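Local coordinates for FAD dependent oxidoreductase domain-containing protein (Deinococcus radiodurans R1, PDB 3C4N), which probably acts as an FAD-dependent oxidoreductase of the ETF-QO/FixC family, its exact reaction being unknown, and binds ADP in the crystal, at residues A[107-112]-A[175-180]; A[125-130]-A[159-164]; A[149-154]-A[328-333]; A[255-260]-A[286-291]; A[360-365]-A[372-377]. All blocks are in the same frame, centred on the assembly; numbering follows the deposited sequence.

Interaction 1 (A[107-112]-A[175-180]); sequences LGALGS and ALLAAQ
The carbonyl oxygen of Ala109 is where polar and apolar contacts meet: the hydroxyl OG of Ser112 hydrogen-bonds to Ala109 O at 3.0 Å, and CD2 of Leu177 comes up to that same Ala109 O at 3.9 Å from helix 171-183. Ala109 is the C-prime residue of a Schellman motif that closes helix 96-107, its positive phi of 51° fitting that position and the Leu110 and Ala109 amides bonding back into the last turn; the contact therefore lays a helix C-terminus against the flank of another helix. The bond from Ser112 runs almost straight into the carbonyl, with a C=O...OG angle of 165°, and the Ser112 amide adds a weak bond to the same oxygen. A chi1 of 67° places OG between its own backbone N and carbonyl carbon, folded back over the turn, where it also accepts from Lys114 N. With an alanine here, Ala109 O would probably be left with the weak amide bond of the turn, and Lys114 N would lose this acceptor.

The rest is apolar. Leu177 divides its branches: CD1 faces Ser112 OG at 4.0 Å, while CD2 meets Leu110 CD1 at 4.1 Å. The two leucines interleave from opposing directions, which carries Leu110 CD1 on to Ala178 CB at 4.2 Å. Phe53 and Tyr54 of helix 46-58 also touch Leu110, and Ala49 touches Ala178, so three helices meet here; the side chain of Ala178 is about 10 Å from the bound ADP. Beside the turn, Leu177 CD2 approaches Ala109 CB at 4.4 Å.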
# COMPACT_ATOMS: atom_id res chain seq x y z
N LEU A 107 7.20 21.01 -10.17
CA LEU A 107 7.60 20.88 -11.57
C LEU A 107 8.59 19.74 -11.80
O LEU A 107 8.68 19.20 -12.90
CB LEU A 107 8.21 22.20 -12.07
CG LEU A 107 7.33 23.45 -12.03
CD1 LEU A 107 8.16 24.64 -12.46
CD2 LEU A 107 6.12 23.28 -12.92
N GLY A 108 9.35 19.36 -10.77
CA GLY A 108 10.30 18.28 -10.92
C GLY A 108 9.76 16.96 -10.40
O GLY A 108 10.49 15.97 -10.30
N ALA A 109 8.46 16.94 -10.08
CA ALA A 109 7.80 15.75 -9.57
C ALA A 109 8.55 15.12 -8.38
O ALA A 109 8.65 13.90 -8.28
CB ALA A 109 7.63 14.73 -10.70
N LEU A 110 9.09 15.97 -7.50
CA LEU A 110 9.84 15.52 -6.31
C LEU A 110 11.17 14.90 -6.69
O LEU A 110 11.84 14.30 -5.86
CB LEU A 110 9.02 14.49 -5.51
CG LEU A 110 7.59 14.90 -5.13
CD1 LEU A 110 6.84 13.74 -4.49
CD2 LEU A 110 7.67 16.09 -4.19
N GLY A 111 11.55 15.05 -7.96
CA GLY A 111 12.79 14.48 -8.44
C GLY A 111 12.78 12.96 -8.45
O GLY A 111 13.81 12.33 -8.19
N SER A 112 11.63 12.37 -8.76
CA SER A 112 11.50 10.92 -8.78
C SER A 112 11.42 10.35 -10.19
O SER A 112 11.07 9.18 -10.36
CB SER A 112 10.23 10.51 -8.04
OG SER A 112 9.10 10.96 -8.78
N ALA A 175 0.13 13.49 -3.56
CA ALA A 175 0.15 12.62 -2.40
C ALA A 175 0.37 11.15 -2.78
O ALA A 175 1.25 10.50 -2.22
CB ALA A 175 -1.16 12.77 -1.63
N LEU A 176 -0.43 10.63 -3.71
CA LEU A 176 -0.29 9.25 -4.17
C LEU A 176 1.14 8.98 -4.63
O LEU A 176 1.75 7.98 -4.25
CB LEU A 176 -1.25 8.96 -5.33
CG LEU A 176 -1.23 7.50 -5.80
CD1 LEU A 176 -1.65 6.61 -4.65
CD2 LEU A 176 -2.15 7.29 -7.02
N LEU A 177 1.65 9.87 -5.47
CA LEU A 177 3.00 9.76 -5.98
C LEU A 177 4.00 9.65 -4.84
O LEU A 177 4.89 8.81 -4.85
CB LEU A 177 3.36 10.98 -6.83
CG LEU A 177 4.84 11.16 -7.16
CD1 LEU A 177 5.37 9.96 -7.94
CD2 LEU A 177 5.01 12.42 -7.96
N ALA A 178 3.83 10.51 -3.85
CA ALA A 178 4.73 10.51 -2.71
C ALA A 178 4.60 9.21 -1.95
O ALA A 178 5.61 8.61 -1.59
CB ALA A 178 4.41 11.70 -1.81
N ALA A 179 3.38 8.77 -1.70
CA ALA A 179 3.21 7.52 -0.97
C ALA A 179 3.83 6.38 -1.79
O ALA A 179 4.63 5.60 -1.27
CB ALA A 179 1.73 7.25 -0.71
N GLN A 180 3.48 6.29 -3.07
CA GLN A 180 4.02 5.24 -3.91
C GLN A 180 5.54 5.13 -3.82
O GLN A 180 6.08 4.06 -3.51
CB GLN A 180 3.59 5.45 -5.36
CG GLN A 180 2.12 5.19 -5.53
CD GLN A 180 1.67 5.31 -6.95
OE1 GLN A 180 2.16 6.17 -7.69
NE2 GLN A 180 0.71 4.47 -7.35

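Interaction 2 (A[125-130]-A[159-164])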
# COMPACT_ATOMS: atom_id res chain seq x y z
N HIS A 125 -6.42 38.22 -9.17
CA HIS A 125 -7.13 38.64 -7.94
C HIS A 125 -7.96 39.89 -8.29
O HIS A 125 -7.54 41.02 -8.03
CB HIS A 125 -6.12 38.97 -6.84
CG HIS A 125 -6.75 39.39 -5.54
ND1 HIS A 125 -8.07 39.78 -5.44
CD2 HIS A 125 -6.23 39.49 -4.29
CE1 HIS A 125 -8.33 40.12 -4.18
NE2 HIS A 125 -7.24 39.95 -3.47
N LEU A 126 -9.14 39.67 -8.87
CA LEU A 126 -10.04 40.75 -9.27
C LEU A 126 -10.33 41.74 -8.15
O LEU A 126 -10.60 41.36 -7.01
CB LEU A 126 -11.36 40.16 -9.78
CG LEU A 126 -11.21 39.13 -10.89
CD1 LEU A 126 -12.50 38.33 -11.02
CD2 LEU A 126 -10.85 39.83 -12.20
N LEU A 127 -10.28 43.03 -8.48
CA LEU A 127 -10.51 44.09 -7.51
C LEU A 127 -11.47 45.15 -8.04
O LEU A 127 -11.62 45.32 -9.24
CB LEU A 127 -9.18 44.76 -7.17
CG LEU A 127 -8.14 43.83 -6.54
CD1 LEU A 127 -6.75 44.40 -6.73
CD2 LEU A 127 -8.48 43.63 -5.07
N PRO A 128 -12.14 45.88 -7.13
CA PRO A 128 -13.09 46.93 -7.49
C PRO A 128 -12.40 48.21 -7.94
O PRO A 128 -11.85 48.28 -9.04
CB PRO A 128 -13.89 47.12 -6.20
CG PRO A 128 -12.86 46.89 -5.15
CD PRO A 128 -12.15 45.66 -5.67
N ALA A 129 -12.42 49.23 -7.08
CA ALA A 129 -11.78 50.51 -7.38
C ALA A 129 -10.32 50.27 -7.74
O ALA A 129 -9.50 49.93 -6.88
CB ALA A 129 -11.87 51.43 -6.16
N GLY A 130 -9.99 50.43 -9.02
CA GLY A 130 -8.62 50.21 -9.46
C GLY A 130 -7.66 51.34 -9.12
O GLY A 130 -7.69 52.39 -9.75
N VAL A 159 -10.15 46.03 -12.45
CA VAL A 159 -8.74 45.70 -12.33
C VAL A 159 -8.44 44.41 -11.56
O VAL A 159 -9.31 43.86 -10.88
CB VAL A 159 -7.98 46.86 -11.64
CG1 VAL A 159 -8.17 48.16 -12.43
CG2 VAL A 159 -8.47 47.02 -10.20
N ALA A 160 -7.20 43.93 -11.67
CA ALA A 160 -6.79 42.71 -10.98
C ALA A 160 -5.28 42.67 -10.74
O ALA A 160 -4.51 43.44 -11.31
CB ALA A 160 -7.21 41.50 -11.80
N ARG A 161 -4.88 41.76 -9.86
CA ARG A 161 -3.47 41.56 -9.54
C ARG A 161 -3.13 40.21 -10.17
O ARG A 161 -3.52 39.16 -9.67
CB ARG A 161 -3.29 41.51 -8.02
CG ARG A 161 -1.90 41.08 -7.53
CD ARG A 161 -1.06 42.27 -7.05
NE ARG A 161 -1.83 43.16 -6.18
CZ ARG A 161 -2.46 42.79 -5.08
NH1 ARG A 161 -2.42 41.52 -4.68
NH2 ARG A 161 -3.17 43.67 -4.38
N VAL A 162 -2.42 40.24 -11.30
CA VAL A 162 -2.05 39.02 -12.01
C VAL A 162 -0.79 38.35 -11.48
O VAL A 162 0.17 39.02 -11.10
CB VAL A 162 -1.79 39.30 -13.51
CG1 VAL A 162 -1.52 38.00 -14.24
CG2 VAL A 162 -2.98 40.03 -14.13
N ASP A 163 -0.79 37.02 -11.47
CA ASP A 163 0.38 36.26 -11.04
C ASP A 163 0.70 35.30 -12.17
O ASP A 163 0.09 34.24 -12.30
CB ASP A 163 0.11 35.48 -9.75
CG ASP A 163 1.18 34.42 -9.46
OD1 ASP A 163 2.19 34.37 -10.20
OD2 ASP A 163 1.00 33.64 -8.51
N PRO A 164 1.67 35.67 -13.03
CA PRO A 164 2.07 34.84 -14.17
C PRO A 164 2.74 33.52 -13.80
O PRO A 164 2.85 32.63 -14.64
CB PRO A 164 3.00 35.76 -14.96
CG PRO A 164 2.53 37.14 -14.59
CD PRO A 164 2.32 36.99 -13.10
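His125-Leu127 and Val159-Asp163 run antiparallel, with strand directions 160° apart, and are joined by a hydrogen bond from Leu127 N to Val159 O at 2.7 Å. A second bond, His125 N to Arg161 O at 3.1 Å, is less regular: its donor stands above the carbonyl plane, 43° out of it. The return bond from Arg161 N to His125 O is weak.

Side chains fall on two faces. His125, Leu127, Val159 and Arg161 share one, where Leu127 CB abuts Val159 CG2 at 3.8 Å. The CB atoms of His125 and Arg161 lie 4.0 Å apart; beyond them the arginine chain bends at both chi2 and chi3, bringing its guanidinium back obliquely near the imidazole and within 4.3 Å of Leu127 CD1 through NH2. Gly130, poorly ordered, curls over the Val159 methyls. On the other face Leu126 CD2 rests on Ala160 CB at 4.0 Å.

The pairing belongs to the larger mixed sheet, far from the ADP. Strand 159-163 continues it to strand 136-137 through a backbone bond between Ala160 and Thr136, while strand 118-127 also pairs with strands 167-169 and 270-273. Leu126 is covered by Leu152 and Leu157 from loops, and Gln89 packs on His125 and Arg161.

Interaction 3 (A[149-154]-A[328-333]); sequences LALLDP and VPALAG
Two first torsions aim the side chains at this junction: Leu151 holds CG anti to its carbonyl carbon (chi1 -56°), which lets CD2 reach Ala330 CB at 3.5 Å, and Val328 holds CG1 opposite its own amide nitrogen (chi1 -174°), which sets that methyl 3.3 Å from Leu151 O. Leu151 O is thus approached from several sides. Its hydrogen bond comes from Ala330 N at 3.0 Å and is nearly straight, with 171° at the hydrogen, although the donor is tilted from the carbonyl plane. The ring of Pro329 packs hard against the same place, its CD 3.3 Å from Leu152 CA; the proline nitrogen lies near Leu151 O too but has no hydrogen to give.

In terms of fold, a type I beta turn from Leu149 to Leu152, at the end of helix 146-149, meets a short 3-10 segment, 329-331, that comes after helix 315-324. Ala330 N lies in the first turn of that segment, and the loop carbonyl serves as its acceptor. Both pieces are far apart in sequence and away from the ADP site.

Apolar contact extends the junction on one flank, where Leu152 CD2 meets Val328 CG1 at 4.2 Å. On another, Asp153 CB approaches Pro329 CG at 4.3 Å, while its carboxylate turns to its own loop and OD1 accepts from Arg156 N. The backbone of Asp153 also bonds to that of Ala327. Leu262 touches both Leu151 and Ala330, and Leu157 packs on Val328.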
# COMPACT_ATOMS: atom_id res chain seq x y z
N LEU A 149 -14.33 35.66 -18.85
CA LEU A 149 -14.90 37.00 -18.82
C LEU A 149 -16.40 36.96 -18.56
O LEU A 149 -16.92 37.73 -17.75
CB LEU A 149 -14.63 37.71 -20.15
CG LEU A 149 -14.46 39.23 -20.12
CD1 LEU A 149 -14.23 39.74 -21.54
CD2 LEU A 149 -15.69 39.90 -19.52
N ALA A 150 -17.09 36.04 -19.23
CA ALA A 150 -18.54 35.90 -19.10
C ALA A 150 -18.99 35.56 -17.68
O ALA A 150 -20.18 35.59 -17.37
CB ALA A 150 -19.04 34.84 -20.07
N LEU A 151 -18.03 35.22 -16.82
CA LEU A 151 -18.36 34.86 -15.45
C LEU A 151 -18.57 36.10 -14.59
O LEU A 151 -19.32 36.07 -13.62
CB LEU A 151 -17.25 34.02 -14.84
CG LEU A 151 -16.87 32.74 -15.57
CD1 LEU A 151 -15.67 32.12 -14.87
CD2 LEU A 151 -18.04 31.76 -15.60
N LEU A 152 -17.90 37.18 -14.97
CA LEU A 152 -17.97 38.40 -14.18
C LEU A 152 -18.49 39.63 -14.90
O LEU A 152 -18.85 39.58 -16.08
CB LEU A 152 -16.59 38.73 -13.60
CG LEU A 152 -15.40 37.92 -14.10
CD1 LEU A 152 -14.11 38.72 -13.99
CD2 LEU A 152 -15.31 36.65 -13.29
N ASP A 153 -18.50 40.73 -14.17
CA ASP A 153 -18.93 42.00 -14.70
C ASP A 153 -17.70 42.92 -14.68
O ASP A 153 -17.29 43.40 -13.62
CB ASP A 153 -20.05 42.58 -13.83
CG ASP A 153 -20.53 43.93 -14.33
OD1 ASP A 153 -19.71 44.87 -14.35
OD2 ASP A 153 -21.71 44.03 -14.71
N PRO A 154 -17.10 43.15 -15.85
CA PRO A 154 -15.91 44.00 -16.00
C PRO A 154 -15.98 45.34 -15.26
O PRO A 154 -14.96 45.84 -14.80
CB PRO A 154 -15.82 44.19 -17.51
CG PRO A 154 -16.33 42.87 -18.03
CD PRO A 154 -17.53 42.61 -17.15
N VAL A 328 -19.77 38.84 -9.98
CA VAL A 328 -19.55 37.58 -10.68
C VAL A 328 -20.90 36.93 -11.00
O VAL A 328 -21.32 35.97 -10.35
CB VAL A 328 -18.67 36.67 -9.80
CG1 VAL A 328 -18.29 35.40 -10.55
CG2 VAL A 328 -17.44 37.44 -9.38
N PRO A 329 -21.59 37.44 -12.03
CA PRO A 329 -22.90 36.94 -12.46
C PRO A 329 -23.01 35.43 -12.54
O PRO A 329 -24.08 34.86 -12.28
CB PRO A 329 -23.09 37.60 -13.83
CG PRO A 329 -22.34 38.89 -13.68
CD PRO A 329 -21.07 38.43 -12.98
N ALA A 330 -21.91 34.77 -12.89
CA ALA A 330 -21.88 33.33 -13.01
C ALA A 330 -22.35 32.65 -11.72
O ALA A 330 -22.80 31.51 -11.75
CB ALA A 330 -20.48 32.85 -13.37
N LEU A 331 -22.24 33.34 -10.60
CA LEU A 331 -22.66 32.77 -9.34
C LEU A 331 -24.18 32.84 -9.17
O LEU A 331 -24.73 32.27 -8.23
CB LEU A 331 -21.97 33.48 -8.17
CG LEU A 331 -20.64 32.91 -7.70
CD1 LEU A 331 -19.75 32.53 -8.88
CD2 LEU A 331 -19.98 33.93 -6.81
N ALA A 332 -24.85 33.52 -10.09
CA ALA A 332 -26.29 33.68 -10.01
C ALA A 332 -27.07 32.97 -11.11
O ALA A 332 -28.30 33.01 -11.13
CB ALA A 332 -26.65 35.16 -10.01
N GLY A 333 -26.36 32.31 -12.03
CA GLY A 333 -27.03 31.60 -13.12
C GLY A 333 -27.32 30.14 -12.85
O GLY A 333 -27.59 29.75 -11.71

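Interaction 4 (A[255-260]-A[286-291]); sequences RQFPRL and TLVPAI
Arg255 and Pro289 form the polar centre: the guanidinium approaches side-on, giving NE to Pro289 O at 2.8 Å and NH2 to the same Pro289 O at 2.8 Å. Each bond is bent, 131° at the hydrogen, as a shared acceptor requires, and the oxygen sits 22° out of the guanidinium plane. The flat group is sandwiched: Val288 CG1 stands over the centre of one face, 3.7 Å above the plane, and Ile291 CG1 covers the opposite face. Ile291 crosses Arg255 at about a right angle, bringing its CD1 3.4 Å from Arg255 NE. A leucine in place of Arg255 has no side-chain N-H to offer, so Pro289 O would probably lose both donors and a gap would be likely between Val288 and Ile291.

Arg255 CG also lies 4.0 Å above the plane of the Phe257 ring, offset toward its rim, so its aliphatic part packs on a ring of its own segment. Leu287 N bonds to Pro258 O at 2.9 Å, and Pro258 CG packs against Leu287 CB at 4.1 Å. The Phe257 side chain comes within about 6 Å of that of the ADP-binding Ala78.

Strands 251-260 and 284-288 are antiparallel neighbours in the larger mixed sheet, where 251-260 also pairs with strand 347-352 and 284-288 with 276-281. Leu317 of helix 315-324 packs on Gln256, Pro258 and Pro289, and Leu321 on Leu287.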
# COMPACT_ATOMS: atom_id res chain seq x y z
N ARG A 255 -14.69 23.22 4.93
CA ARG A 255 -14.83 23.95 3.69
C ARG A 255 -15.41 23.05 2.62
O ARG A 255 -14.98 21.90 2.46
CB ARG A 255 -13.47 24.47 3.26
CG ARG A 255 -13.46 25.19 1.94
CD ARG A 255 -12.02 25.37 1.50
NE ARG A 255 -11.60 26.76 1.52
CZ ARG A 255 -10.34 27.16 1.43
NH1 ARG A 255 -9.37 26.26 1.32
NH2 ARG A 255 -10.06 28.45 1.42
N GLN A 256 -16.38 23.58 1.90
CA GLN A 256 -17.04 22.84 0.84
C GLN A 256 -16.45 23.28 -0.50
O GLN A 256 -15.92 24.38 -0.62
CB GLN A 256 -18.54 23.13 0.88
CG GLN A 256 -19.15 22.88 2.25
CD GLN A 256 -20.63 23.21 2.29
OE1 GLN A 256 -21.03 24.38 2.19
NE2 GLN A 256 -21.46 22.18 2.45
N PHE A 257 -16.54 22.42 -1.51
CA PHE A 257 -16.01 22.76 -2.83
C PHE A 257 -17.03 22.54 -3.94
O PHE A 257 -16.80 21.77 -4.88
CB PHE A 257 -14.75 21.93 -3.12
CG PHE A 257 -13.71 22.01 -2.04
CD1 PHE A 257 -13.83 21.25 -0.88
CD2 PHE A 257 -12.59 22.82 -2.19
CE1 PHE A 257 -12.86 21.29 0.12
CE2 PHE A 257 -11.60 22.87 -1.20
CZ PHE A 257 -11.74 22.10 -0.04
N PRO A 258 -18.18 23.24 -3.86
CA PRO A 258 -19.19 23.07 -4.91
C PRO A 258 -18.64 23.36 -6.31
O PRO A 258 -17.77 24.21 -6.48
CB PRO A 258 -20.30 24.04 -4.48
CG PRO A 258 -19.56 25.08 -3.70
CD PRO A 258 -18.57 24.28 -2.90
N ARG A 259 -19.17 22.64 -7.30
CA ARG A 259 -18.72 22.80 -8.68
C ARG A 259 -19.57 23.75 -9.52
O ARG A 259 -20.79 23.80 -9.39
CB ARG A 259 -18.67 21.44 -9.38
CG ARG A 259 -18.31 21.58 -10.84
CD ARG A 259 -17.72 20.33 -11.42
NE ARG A 259 -17.85 20.39 -12.85
CZ ARG A 259 -16.99 20.37 -13.85
NH1 ARG A 259 -15.66 20.27 -13.76
NH2 ARG A 259 -17.55 20.47 -15.03
N LEU A 260 -18.89 24.51 -10.38
CA LEU A 260 -19.55 25.46 -11.26
C LEU A 260 -19.42 24.98 -12.70
O LEU A 260 -18.35 25.11 -13.31
CB LEU A 260 -18.91 26.84 -11.13
CG LEU A 260 -19.58 27.95 -11.94
CD1 LEU A 260 -20.89 28.37 -11.27
CD2 LEU A 260 -18.64 29.13 -12.05
N THR A 286 -14.12 24.79 -10.03
CA THR A 286 -14.37 24.29 -8.70
C THR A 286 -14.35 25.53 -7.84
O THR A 286 -13.40 26.31 -7.90
CB THR A 286 -13.27 23.32 -8.26
OG1 THR A 286 -13.33 22.13 -9.05
CG2 THR A 286 -13.44 22.95 -6.79
N LEU A 287 -15.39 25.72 -7.04
CA LEU A 287 -15.48 26.90 -6.19
C LEU A 287 -14.79 26.64 -4.85
O LEU A 287 -15.13 25.70 -4.14
CB LEU A 287 -16.97 27.27 -6.01
CG LEU A 287 -17.37 28.61 -5.41
CD1 LEU A 287 -18.78 28.99 -5.81
CD2 LEU A 287 -17.24 28.50 -3.90
N VAL A 288 -13.79 27.47 -4.52
CA VAL A 288 -13.03 27.33 -3.27
C VAL A 288 -13.36 28.51 -2.33
O VAL A 288 -12.72 29.56 -2.39
CB VAL A 288 -11.49 27.29 -3.54
CG1 VAL A 288 -10.72 27.00 -2.25
CG2 VAL A 288 -11.18 26.23 -4.58
N PRO A 289 -14.35 28.32 -1.45
CA PRO A 289 -14.76 29.37 -0.51
C PRO A 289 -13.64 29.89 0.38
O PRO A 289 -12.62 29.22 0.58
CB PRO A 289 -15.87 28.70 0.31
CG PRO A 289 -16.39 27.64 -0.60
CD PRO A 289 -15.11 27.09 -1.20
N ALA A 290 -13.84 31.09 0.90
CA ALA A 290 -12.86 31.67 1.78
C ALA A 290 -13.20 31.16 3.18
O ALA A 290 -14.34 30.78 3.45
CB ALA A 290 -12.95 33.19 1.73
N ILE A 291 -12.20 31.12 4.05
CA ILE A 291 -12.40 30.70 5.43
C ILE A 291 -12.32 31.98 6.24
O ILE A 291 -11.26 32.58 6.38
CB ILE A 291 -11.29 29.73 5.91
CG1 ILE A 291 -11.10 28.60 4.90
CG2 ILE A 291 -11.66 29.15 7.28
CD1 ILE A 291 -12.33 27.74 4.67

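Interaction 5 (A[360-365]-A[372-377])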
# COMPACT_ATOMS: atom_id res chain seq x y z
N PRO A 360 0.21 29.54 7.60
CA PRO A 360 0.87 28.57 6.71
C PRO A 360 1.12 27.19 7.33
O PRO A 360 0.85 26.96 8.51
CB PRO A 360 2.17 29.27 6.39
CG PRO A 360 2.53 29.84 7.73
CD PRO A 360 1.22 30.46 8.18
N PRO A 361 1.65 26.26 6.52
CA PRO A 361 1.97 24.90 6.95
C PRO A 361 3.08 25.03 8.00
O PRO A 361 3.88 25.97 7.96
CB PRO A 361 2.47 24.24 5.67
CG PRO A 361 1.66 24.92 4.61
CD PRO A 361 1.73 26.36 5.05
N GLN A 362 3.14 24.09 8.94
CA GLN A 362 4.15 24.15 9.99
C GLN A 362 4.32 22.80 10.68
O GLN A 362 3.52 21.89 10.51
CB GLN A 362 3.75 25.19 11.05
CG GLN A 362 2.42 24.86 11.76
CD GLN A 362 2.19 25.64 13.05
OE1 GLN A 362 1.98 26.86 13.03
NE2 GLN A 362 2.24 24.93 14.18
N ALA A 363 5.38 22.70 11.47
CA ALA A 363 5.64 21.50 12.23
C ALA A 363 6.15 21.91 13.62
O ALA A 363 6.62 23.03 13.81
CB ALA A 363 6.67 20.64 11.51
N GLU A 364 6.04 21.02 14.59
CA GLU A 364 6.53 21.34 15.90
C GLU A 364 6.70 20.06 16.70
O GLU A 364 6.01 19.07 16.45
CB GLU A 364 5.53 22.28 16.59
CG GLU A 364 4.22 21.63 16.97
CD GLU A 364 3.15 22.65 17.36
OE1 GLU A 364 3.42 23.54 18.22
OE2 GLU A 364 2.03 22.56 16.80
N GLU A 365 7.65 20.05 17.63
CA GLU A 365 7.86 18.87 18.44
C GLU A 365 7.20 19.16 19.79
O GLU A 365 7.74 19.89 20.61
CB GLU A 365 9.37 18.60 18.59
CG GLU A 365 9.70 17.21 19.14
CD GLU A 365 11.19 16.97 19.39
OE1 GLU A 365 11.95 17.95 19.58
OE2 GLU A 365 11.61 15.78 19.41
N LEU A 372 4.04 17.34 15.35
CA LEU A 372 2.71 17.60 14.81
C LEU A 372 2.87 18.38 13.50
O LEU A 372 3.29 19.53 13.50
CB LEU A 372 1.86 18.39 15.81
CG LEU A 372 0.52 18.93 15.30
CD1 LEU A 372 -0.40 17.79 14.89
CD2 LEU A 372 -0.13 19.74 16.41
N LEU A 373 2.53 17.72 12.39
CA LEU A 373 2.64 18.29 11.05
C LEU A 373 1.30 18.86 10.61
O LEU A 373 0.30 18.14 10.59
CB LEU A 373 3.07 17.21 10.05
CG LEU A 373 3.28 17.53 8.57
CD1 LEU A 373 4.20 18.74 8.44
CD2 LEU A 373 3.89 16.33 7.85
N LEU A 374 1.29 20.13 10.27
CA LEU A 374 0.06 20.78 9.82
C LEU A 374 0.26 21.34 8.42
O LEU A 374 1.31 21.92 8.11
CB LEU A 374 -0.32 21.90 10.80
CG LEU A 374 -1.38 21.62 11.87
CD1 LEU A 374 -1.31 20.20 12.35
CD2 LEU A 374 -1.21 22.60 13.03
N GLY A 375 -0.76 21.15 7.59
CA GLY A 375 -0.77 21.65 6.23
C GLY A 375 -1.57 22.94 6.24
O GLY A 375 -1.01 24.00 6.49
N GLY A 376 -2.88 22.86 6.00
CA GLY A 376 -3.70 24.06 6.03
C GLY A 376 -4.04 24.72 4.70
O GLY A 376 -3.56 24.30 3.65
N PRO A 377 -4.85 25.80 4.72
CA PRO A 377 -5.28 26.56 3.53
C PRO A 377 -4.19 27.02 2.57
O PRO A 377 -4.48 27.41 1.44
CB PRO A 377 -6.06 27.74 4.13
CG PRO A 377 -6.62 27.16 5.38
CD PRO A 377 -5.44 26.38 5.94
O HOH W 1 2.27 22.29 14.15
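Backbone hydrogen bonds pair Gln362 with Leu374 in both directions: Leu374 N reaches Gln362 O at 2.9 Å, nearly in line with the carbonyl, and Gln362 N reaches Leu374 O, tilted 28° from the carbonyl plane. Farther toward the turn, Leu372 N bonds to Glu364 O at 2.8 Å, while the return bond from Glu364 N is weak. This is the ladder of an antiparallel beta hairpin, with strand directions 171° apart. Two CA-H...O contacts supplement it, one of them from Pro361 CA to Gly375 O at 3.1 Å, beyond the regular pairing.

A water forms the polar bridge on one face. It accepts from Gln362 NE2 at 2.6 Å and donates to Glu364 OE2 at 2.7 Å and to Leu372 O. Both polar chains leave with CG between backbone N and carbonyl carbon (chi1 62° for Gln362), then extend, placing their ends at the same water.

Side-chain packing follows the two faces. Leu374 CB lies beside Gln362 CG at 4.1 Å, pointing the same way. The Leu372 and Glu364 side chains lie alongside each other, with Leu372 CD2 3.6 Å from the carboxylate oxygen OE2 of Glu364. On the opposite face Ala363 CB meets Leu373 CD1, a looser contact.

Strand 370-374 also joins strand 227-230 in parallel through Leu373 and Val230, tying the hairpin to the sheet of strand 36-42, which probably forms the Rossmann-type nucleotide-binding core. His250 packs on the face of Gln362, Glu364, Leu372 and Leu374; Leu373 meets Met47 and Cys51 of helix 46-58, Gly375 and the bound ADP have their nearest atoms about 4 Å apart, and helix 379-398 covers Pro361 and Ala363.

Interactions 1, 3 and 4 are buried, while 2 and 5 are partly open. Interaction 5 extends the sheet of strand 36-42, probably the Rossmann-type nucleotide-binding core, and interaction 1 sets the end of helix 96-107 on helix 171-183, beside helix 46-58, which also meets the hairpin of interaction 5. Interactions 2 and 4 both belong to the second mixed sheet, yet one relies on backbone pairing and the other adds to its backbone bond an arginine gripping a carbonyl. Interaction 3 lies between them: Leu152 CD1 touches Leu126 CD1 of interaction 2 at 3.4 Å, and Ala330 O meets Leu260 CD1 of interaction 4. Water bridging appears at the hairpin; the helix contact is mostly methyl against methyl.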